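PDB 7KS4: phage terminase large subunit from Thermus phage P7426, which probably acts as the ATP-driven motor that translocates viral DNA into empty capsids and as the endonuclease that cuts the viral genome, the present construct being its ATPase domain. Local coordinates for residues Ser221-Val229 with Glu248-Glu256. Numbering follows the deposited sequence.
Sequences SFHAASWDV and EFRQEYGAE. With SO4 (sulfate ion), chain H.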
ATOM      1  N   SER A 221      -8.920  -3.309  -9.157  1.00 31.77           N
ATOM      2  CA  SER A 221      -9.478  -2.654  -7.986  1.00 29.91           C
ATOM      3  C   SER A 221     -10.131  -3.652  -7.042  1.00 30.92           C
ATOM      4  O   SER A 221     -10.687  -4.670  -7.467  1.00 32.08           O
ATOM      5  CB  SER A 221     -10.498  -1.601  -8.387  1.00 30.22           C
ATOM      6  OG  SER A 221      -9.871  -0.569  -9.117  1.00 29.92           O
ATOM      7  N   PHE A 222     -10.073  -3.325  -5.751  1.00 31.33           N
ATOM      8  CA  PHE A 222     -10.578  -4.168  -4.679  1.00 33.65           C
ATOM      9  C   PHE A 222     -11.466  -3.326  -3.779  1.00 34.41           C
ATOM     10  O   PHE A 222     -11.161  -2.156  -3.517  1.00 32.73           O
ATOM     11  CB  PHE A 222      -9.417  -4.767  -3.886  1.00 35.13           C
ATOM     12  CG  PHE A 222      -8.339  -5.334  -4.759  1.00 34.92           C
ATOM     13  CD1 PHE A 222      -8.299  -6.690  -5.034  1.00 35.99           C
ATOM     14  CD2 PHE A 222      -7.382  -4.507  -5.332  1.00 34.58           C
ATOM     15  CE1 PHE A 222      -7.320  -7.211  -5.848  1.00 35.53           C
ATOM     16  CE2 PHE A 222      -6.404  -5.028  -6.141  1.00 35.66           C
ATOM     17  CZ  PHE A 222      -6.378  -6.386  -6.398  1.00 36.29           C
ATOM     18  N   HIS A 223     -12.567  -3.924  -3.317  1.00 34.23           N
ATOM     19  CA  HIS A 223     -13.563  -3.222  -2.520  1.00 35.37           C
ATOM     20  C   HIS A 223     -14.012  -4.109  -1.367  1.00 36.84           C
ATOM     21  O   HIS A 223     -14.267  -5.300  -1.559  1.00 37.06           O
ATOM     22  CB  HIS A 223     -14.776  -2.824  -3.363  1.00 35.89           C
ATOM     23  CG  HIS A 223     -15.730  -1.934  -2.637  1.00 38.28           C
ATOM     24  ND1 HIS A 223     -17.024  -2.308  -2.348  1.00 40.31           N
ATOM     25  CD2 HIS A 223     -15.567  -0.697  -2.113  1.00 39.29           C
ATOM     26  CE1 HIS A 223     -17.622  -1.330  -1.690  1.00 40.95           C
ATOM     27  NE2 HIS A 223     -16.759  -0.342  -1.535  1.00 40.91           N
ATOM     28  N   ALA A 224     -14.108  -3.532  -0.173  1.00 37.37           N
ATOM     29  CA  ALA A 224     -14.621  -4.273   0.971  1.00 37.90           C
ATOM     30  C   ALA A 224     -15.011  -3.295   2.064  1.00 39.39           C
ATOM     31  O   ALA A 224     -14.230  -2.406   2.416  1.00 39.35           O
ATOM     32  CB  ALA A 224     -13.585  -5.274   1.502  1.00 38.53           C
ATOM     33  N   ALA A 225     -16.222  -3.459   2.589  1.00 39.87           N
ATOM     34  CA  ALA A 225     -16.602  -2.781   3.812  1.00 40.30           C
ATOM     35  C   ALA A 225     -15.886  -3.422   4.995  1.00 39.99           C
ATOM     36  O   ALA A 225     -15.394  -4.548   4.922  1.00 40.68           O
ATOM     37  CB  ALA A 225     -18.117  -2.852   4.016  1.00 40.79           C
ATOM     38  N   SER A 226     -15.827  -2.685   6.100  1.00 39.87           N
ATOM     39  CA  SER A 226     -15.223  -3.241   7.303  1.00 41.50           C
ATOM     40  C   SER A 226     -15.871  -4.570   7.671  1.00 40.77           C
ATOM     41  O   SER A 226     -15.186  -5.511   8.096  1.00 40.60           O
ATOM     42  CB  SER A 226     -15.343  -2.244   8.450  1.00 42.30           C
ATOM     43  OG  SER A 226     -14.818  -0.987   8.064  1.00 43.64           O
ATOM     44  N   TRP A 227     -17.188  -4.677   7.491  1.00 39.79           N
ATOM     45  CA  TRP A 227     -17.896  -5.891   7.870  1.00 40.49           C
ATOM     46  C   TRP A 227     -17.785  -6.993   6.827  1.00 41.10           C
ATOM     47  O   TRP A 227     -18.164  -8.131   7.120  1.00 40.93           O
ATOM     48  CB  TRP A 227     -19.368  -5.583   8.144  1.00 39.26           C
ATOM     49  CG  TRP A 227     -20.062  -4.887   7.024  1.00 38.24           C
ATOM     50  CD1 TRP A 227     -20.525  -5.449   5.874  1.00 38.20           C
ATOM     51  CD2 TRP A 227     -20.383  -3.492   6.950  1.00 38.24           C
ATOM     52  NE1 TRP A 227     -21.115  -4.489   5.083  1.00 38.00           N
ATOM     53  CE2 TRP A 227     -21.042  -3.281   5.725  1.00 38.34           C
ATOM     54  CE3 TRP A 227     -20.176  -2.402   7.801  1.00 39.13           C
ATOM     55  CZ2 TRP A 227     -21.495  -2.026   5.328  1.00 39.51           C
ATOM     56  CZ3 TRP A 227     -20.633  -1.158   7.408  1.00 39.91           C
ATOM     57  CH2 TRP A 227     -21.284  -0.982   6.184  1.00 38.89           C
ATOM     58  N   ASP A 228     -17.283  -6.690   5.625  1.00 44.30           N
ATOM     59  CA  ASP A 228     -16.894  -7.757   4.709  1.00 45.22           C
ATOM     60  C   ASP A 228     -15.680  -8.513   5.237  1.00 45.56           C
ATOM     61  O   ASP A 228     -15.582  -9.733   5.063  1.00 48.64           O
ATOM     62  CB  ASP A 228     -16.588  -7.196   3.316  1.00 45.32           C
ATOM     63  CG  ASP A 228     -17.825  -6.681   2.603  1.00 45.29           C
ATOM     64  OD1 ASP A 228     -18.911  -7.273   2.785  1.00 45.83           O
ATOM     65  OD2 ASP A 228     -17.707  -5.687   1.854  1.00 43.51           O
ATOM     66  N   VAL A 229     -14.754  -7.811   5.883  1.00 42.37           N
ATOM     67  CA  VAL A 229     -13.589  -8.461   6.468  1.00 43.04           C
ATOM     68  C   VAL A 229     -13.884  -8.969   7.874  1.00 42.29           C
ATOM     69  O   VAL A 229     -13.344 -10.000   8.283  1.00 42.70           O
ATOM     70  CB  VAL A 229     -12.392  -7.502   6.489  1.00 42.15           C
ATOM     71  CG1 VAL A 229     -11.125  -8.253   6.920  1.00 44.23           C
ATOM     72  CG2 VAL A 229     -12.206  -6.824   5.119  1.00 41.67           C
ATOM     73  N   GLU A 248     -20.168   9.690   7.224  1.00 59.67           N
ATOM     74  CA  GLU A 248     -18.965   9.099   7.798  1.00 59.99           C
ATOM     75  C   GLU A 248     -19.089   7.585   7.870  1.00 55.50           C
ATOM     76  O   GLU A 248     -18.133   6.861   7.568  1.00 53.54           O
ATOM     77  CB  GLU A 248     -18.699   9.689   9.184  1.00 63.18           C
ATOM     78  CG  GLU A 248     -17.472   9.118   9.883  1.00 64.67           C
ATOM     79  CD  GLU A 248     -17.285   9.674  11.282  1.00 68.67           C
ATOM     80  OE1 GLU A 248     -17.693  10.832  11.521  1.00 72.51           O
ATOM     81  OE2 GLU A 248     -16.735   8.950  12.143  1.00 68.95           O
ATOM     82  N   PHE A 249     -20.263   7.083   8.266  1.00 52.19           N
ATOM     83  CA  PHE A 249     -20.448   5.640   8.375  1.00 49.32           C
ATOM     84  C   PHE A 249     -20.339   4.970   7.012  1.00 45.88           C
ATOM     85  O   PHE A 249     -19.621   3.974   6.852  1.00 44.55           O
ATOM     86  CB  PHE A 249     -21.800   5.319   9.013  1.00 51.58           C
ATOM     87  CG  PHE A 249     -22.159   3.867   8.932  1.00 49.02           C
ATOM     88  CD1 PHE A 249     -21.799   2.994   9.944  1.00 48.66           C
ATOM     89  CD2 PHE A 249     -22.826   3.367   7.827  1.00 47.83           C
ATOM     90  CE1 PHE A 249     -22.114   1.653   9.857  1.00 46.18           C
ATOM     91  CE2 PHE A 249     -23.134   2.029   7.732  1.00 46.15           C
ATOM     92  CZ  PHE A 249     -22.779   1.171   8.749  1.00 45.68           C
ATOM     93  N   ARG A 250     -21.055   5.495   6.014  1.00 41.32           N
ATOM     94  CA  ARG A 250     -21.032   4.886   4.689  1.00 39.84           C
ATOM     95  C   ARG A 250     -19.632   4.895   4.086  1.00 37.45           C
ATOM     96  O   ARG A 250     -19.281   3.984   3.324  1.00 36.85           O
ATOM     97  CB  ARG A 250     -22.011   5.610   3.762  1.00 44.48           C
ATOM     98  CG  ARG A 250     -23.481   5.400   4.106  1.00 50.32           C
ATOM     99  CD  ARG A 250     -24.394   6.113   3.114  1.00 55.44           C
ATOM    100  NE  ARG A 250     -25.800   5.819   3.379  1.00 60.75           N
ATOM    101  CZ  ARG A 250     -26.462   4.772   2.892  1.00 59.97           C
ATOM    102  NH1 ARG A 250     -25.855   3.902   2.093  1.00 57.55           N
ATOM    103  NH2 ARG A 250     -27.740   4.595   3.203  1.00 62.57           N
ATOM    104  N   GLN A 251     -18.828   5.920   4.382  1.00 44.82           N
ATOM    105  CA  GLN A 251     -17.484   5.992   3.813  1.00 45.26           C
ATOM    106  C   GLN A 251     -16.490   5.144   4.590  1.00 44.49           C
ATOM    107  O   GLN A 251     -15.771   4.326   4.005  1.00 42.07           O
ATOM    108  CB  GLN A 251     -16.983   7.434   3.786  1.00 50.13           C
ATOM    109  CG  GLN A 251     -17.572   8.289   2.706  1.00 53.79           C
ATOM    110  CD  GLN A 251     -16.752   9.543   2.477  1.00 56.78           C
ATOM    111  OE1 GLN A 251     -15.978   9.964   3.341  1.00 58.17           O
ATOM    112  NE2 GLN A 251     -16.902  10.133   1.304  1.00 57.90           N
ATOM    113  N   GLU A 252     -16.400   5.364   5.905  1.00 46.74           N
ATOM    114  CA  GLU A 252     -15.312   4.768   6.673  1.00 48.55           C
ATOM    115  C   GLU A 252     -15.514   3.275   6.872  1.00 46.23           C
ATOM    116  O   GLU A 252     -14.537   2.522   6.909  1.00 46.71           O
ATOM    117  CB  GLU A 252     -15.179   5.468   8.024  1.00 54.03           C
ATOM    118  CG  GLU A 252     -14.920   6.963   7.927  1.00 57.31           C
ATOM    119  CD  GLU A 252     -13.694   7.296   7.094  1.00 59.21           C
ATOM    120  OE1 GLU A 252     -13.770   8.253   6.292  1.00 60.20           O
ATOM    121  OE2 GLU A 252     -12.662   6.600   7.232  1.00 59.54           O
ATOM    122  N   TYR A 253     -16.762   2.830   6.993  1.00 44.63           N
ATOM    123  CA  TYR A 253     -17.070   1.419   7.159  1.00 44.24           C
ATOM    124  C   TYR A 253     -17.688   0.796   5.925  1.00 42.17           C
ATOM    125  O   TYR A 253     -17.295  -0.306   5.538  1.00 41.17           O
ATOM    126  CB  TYR A 253     -18.013   1.230   8.353  1.00 47.84           C
ATOM    127  CG  TYR A 253     -17.415   1.734   9.636  1.00 52.63           C
ATOM    128  CD1 TYR A 253     -16.267   1.157  10.158  1.00 54.99           C
ATOM    129  CD2 TYR A 253     -17.991   2.790  10.328  1.00 56.86           C
ATOM    130  CE1 TYR A 253     -15.708   1.615  11.330  1.00 59.96           C
ATOM    131  CE2 TYR A 253     -17.440   3.254  11.508  1.00 61.69           C
ATOM    132  CZ  TYR A 253     -16.295   2.662  12.003  1.00 63.57           C
ATOM    133  OH  TYR A 253     -15.743   3.120  13.177  1.00 68.81           O
ATOM    134  N   GLY A 254     -18.637   1.478   5.281  1.00 42.36           N
ATOM    135  CA  GLY A 254     -19.200   0.958   4.052  1.00 42.12           C
ATOM    136  C   GLY A 254     -18.258   1.021   2.870  1.00 41.26           C
ATOM    137  O   GLY A 254     -18.455   0.290   1.894  1.00 41.54           O
ATOM    138  N   ALA A 255     -17.230   1.870   2.938  1.00 40.14           N
ATOM    139  CA  ALA A 255     -16.331   2.095   1.808  1.00 39.56           C
ATOM    140  C   ALA A 255     -17.116   2.572   0.588  1.00 39.22           C
ATOM    141  O   ALA A 255     -16.794   2.236  -0.555  1.00 39.81           O
ATOM    142  CB  ALA A 255     -15.519   0.838   1.483  1.00 39.30           C
ATOM    143  N   GLU A 256     -18.150   3.377   0.835  1.00 38.04           N
ATOM    144  CA  GLU A 256     -19.022   3.858  -0.225  1.00 37.81           C
ATOM    145  C   GLU A 256     -18.494   5.160  -0.805  1.00 38.82           C
ATOM    146  O   GLU A 256     -17.956   6.010  -0.084  1.00 37.69           O
ATOM    147  CB  GLU A 256     -20.448   4.062   0.289  1.00 38.96           C
ATOM    148  CG  GLU A 256     -21.144   2.770   0.648  1.00 41.29           C
ATOM    149  CD  GLU A 256     -22.542   2.982   1.186  1.00 43.60           C
ATOM    150  OE1 GLU A 256     -23.161   4.021   0.872  1.00 44.14           O
ATOM    151  OE2 GLU A 256     -23.013   2.106   1.934  1.00 45.78           O
TER
HETATM  152  S   SO4 H 307     -12.682   4.768  15.716  0.53 46.92           S
HETATM  153  O1  SO4 H 307     -13.418   4.802  16.978  0.53 47.05           O
HETATM  154  O2  SO4 H 307     -11.479   3.957  15.875  0.53 45.82           O
HETATM  155  O3  SO4 H 307     -12.309   6.131  15.348  0.53 46.91           O
HETATM  156  O4  SO4 H 307     -13.508   4.183  14.662  0.53 46.78           O
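His-223, on strand 219-224, an outermost strand of the mixed sheet in this P-loop ATPase domain, meets Ala-255, just past the C-terminal end of helix 246-252. Its CG stands anti to the backbone N (chi1 -172°), which carries the ring across to Ala-255. His-223 NE2 gives a hydrogen bond of 2.8 Å to Ala-255 O. The oxygen lies in the imidazole plane, but the nitrogen sits well above the carbonyl plane. The methyl of Ala-255 also touches the next residue, with Ala-255 CB 3.6 Å from Ala-224 O. The backbone of Ala-224 pairs with strand 37-42 and Gly-43. The side chains of Ala-224 and Ser-226 lie about 5 Å from those of Ser-46 and Gln-45, respectively, in the ADP pocket.

Ala-225 is the N-cap residue of helix 226-229. Its N is bound by Asp-228 OD2, and its CB lies over one face of the Trp-227 indole.

Ser-226 N donates to Tyr-253 O at 2.9 Å, in the carbonyl plane. This bond ties the start of the short helix to the chain at Tyr-253. Ser-226 OG lies at the edge of the Tyr-253 ring and is hydrogen-bonded to Arg-44 O. At the far end of that ring, Tyr-253 OH makes a weak bond to a sulfate, which Arg-240 also binds.

Trp-227 carries the contact back to Phe-249, inside helix 246-252. Its six-membered ring and the Phe-249 ring are nearly parallel (20°) but slid apart, with little overlap. Trp-227 CZ3 lies 3.4 Å from Phe-249 CZ. Trp-227 CH2 rests 3.6 Å from Gly-254 CA.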